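Oligogalacturonate-specific porin kdgM (Dickeya dadantii, PDB 4FQE) forms a monomeric beta-barrel pore in the bacterial outer membrane that is specific for oligogalacturonides and is required for full virulence. Local coordinates at residues D139-F142 and Y146-G149. Residues are numbered along the deposited sequence; the frame is centred on the assembly and turned at random.
Sequences DYTF and YTIG. With C8E ((hydroxyethyloxy)tri(ethyloxy)octane), chain I.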
# COMPACT_ATOMS: atom_id res chain seq x y z
N ASP A 139 7.01 -4.38 -9.63
CA ASP A 139 8.01 -3.52 -9.01
C ASP A 139 9.40 -3.90 -9.46
O ASP A 139 9.79 -5.07 -9.41
CB ASP A 139 7.93 -3.58 -7.49
CG ASP A 139 6.61 -3.03 -6.95
OD1 ASP A 139 5.78 -3.80 -6.42
OD2 ASP A 139 6.37 -1.85 -7.08
N TYR A 140 10.16 -2.90 -9.89
CA TYR A 140 11.47 -3.13 -10.47
C TYR A 140 12.49 -2.21 -9.83
O TYR A 140 12.31 -0.99 -9.81
CB TYR A 140 11.42 -2.88 -11.97
CG TYR A 140 12.78 -3.04 -12.63
CD1 TYR A 140 13.40 -1.97 -13.26
CD2 TYR A 140 13.45 -4.25 -12.58
CE1 TYR A 140 14.66 -2.11 -13.85
CE2 TYR A 140 14.70 -4.40 -13.17
CZ TYR A 140 15.29 -3.33 -13.79
OH TYR A 140 16.53 -3.49 -14.35
N THR A 141 13.52 -2.80 -9.27
CA THR A 141 14.58 -2.04 -8.63
C THR A 141 15.78 -1.92 -9.53
O THR A 141 16.21 -2.91 -10.14
CB THR A 141 14.95 -2.67 -7.29
OG1 THR A 141 13.77 -2.71 -6.46
CG2 THR A 141 16.03 -1.88 -6.58
N PHE A 142 16.28 -0.70 -9.66
CA PHE A 142 17.41 -0.46 -10.53
C PHE A 142 18.39 0.50 -9.86
O PHE A 142 18.03 1.30 -8.97
CB PHE A 142 16.94 0.07 -11.89
CG PHE A 142 16.18 1.39 -11.83
CD1 PHE A 142 14.84 1.42 -11.50
CD2 PHE A 142 16.80 2.58 -12.19
CE1 PHE A 142 14.13 2.60 -11.51
CE2 PHE A 142 16.11 3.76 -12.21
CZ PHE A 142 14.76 3.78 -11.84
N TYR A 146 16.90 2.86 -6.58
CA TYR A 146 15.60 3.21 -7.15
C TYR A 146 14.63 2.05 -7.27
O TYR A 146 15.02 0.91 -7.57
CB TYR A 146 15.78 3.81 -8.54
CG TYR A 146 16.43 5.12 -8.52
CD1 TYR A 146 15.68 6.28 -8.37
CD2 TYR A 146 17.81 5.23 -8.66
CE1 TYR A 146 16.29 7.52 -8.36
CE2 TYR A 146 18.42 6.46 -8.65
CZ TYR A 146 17.66 7.61 -8.51
OH TYR A 146 18.27 8.84 -8.50
N THR A 147 13.35 2.35 -7.07
CA THR A 147 12.30 1.40 -7.39
C THR A 147 11.23 2.09 -8.19
O THR A 147 10.72 3.16 -7.79
CB THR A 147 11.69 0.78 -6.12
OG1 THR A 147 12.72 0.15 -5.36
CG2 THR A 147 10.60 -0.23 -6.47
N ILE A 148 10.88 1.49 -9.33
CA ILE A 148 9.69 1.95 -10.07
C ILE A 148 8.62 0.86 -9.93
O ILE A 148 8.90 -0.34 -10.14
CB ILE A 148 10.02 2.29 -11.55
CG1 ILE A 148 8.82 2.92 -12.30
CG2 ILE A 148 10.50 1.05 -12.32
CD1 ILE A 148 8.63 4.43 -12.13
N GLY A 149 7.41 1.27 -9.57
CA GLY A 149 6.29 0.35 -9.38
C GLY A 149 5.05 0.73 -10.15
O GLY A 149 4.66 1.90 -10.15
C1 C8E I . 9.61 -3.00 -15.06
C2 C8E I . 8.12 -2.68 -15.04
C3 C8E I . 7.72 -1.69 -13.95
C4 C8E I . 7.69 -0.24 -14.45
C5 C8E I . 6.33 0.21 -14.96
C6 C8E I . 6.14 1.72 -14.81
C7 C8E I . 5.42 2.38 -15.98
C8 C8E I . 4.04 1.76 -16.20
O9 C8E I . 3.15 2.71 -16.81
C10 C8E I . 1.84 2.18 -17.05
C11 C8E I . 0.86 3.11 -16.36
O12 C8E I . -0.26 3.36 -17.21
C13 C8E I . -0.91 4.57 -16.82
C14 C8E I . -2.10 4.79 -17.73
O15 C8E I . -2.64 6.09 -17.46
C16 C8E I . -4.06 6.09 -17.50
C17 C8E I . -4.53 7.00 -18.61
O18 C8E I . -5.88 7.39 -18.31
C19 C8E I . -6.39 8.32 -19.28
C20 C8E I . -6.13 9.74 -18.79
O21 C8E I . -7.27 10.25 -18.09
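Y140 and F142 pair with I148 and Y146 at the turn end of an antiparallel beta hairpin, two neighbouring strands of the twelve-stranded porin barrel. Both are hydrogen-bonded pairs: N of Y140 reaches O of I148 at 2.9 Å and N of I148 returns the bond to O of Y140 at the same length, whereas next to the turn N of Y146 meets O of F142 at 3.1 Å. Backbone hydrogen bonds between D139 and S106 and between T147 and S179 continue the sheet into strands 105-116 and 171-180.

Apolar contacts gather on the face bearing Y140, F142, Y146 and I148, where detergent binds, as expected of a membrane-facing barrel surface. With CG set between its backbone N and carbonyl carbon (chi1 61°), the F142 ring folds across to the second strand and lies over CB of Y146, a CH-pi contact 3.5 Å from the ring centroid. The two aromatic planes are nearly parallel, yet slid so far apart that they barely overlap. CG2 of I148 touches CE1 of F142 at 4.0 Å, and the detergent's octyl chain runs past Y140 and I148, its C1 3.6 Å from CB of Y140.

Polar side chains occupy the other face, where T141 and T147 share a hydrogen bond, OG1 to OG1, of 3.2 Å.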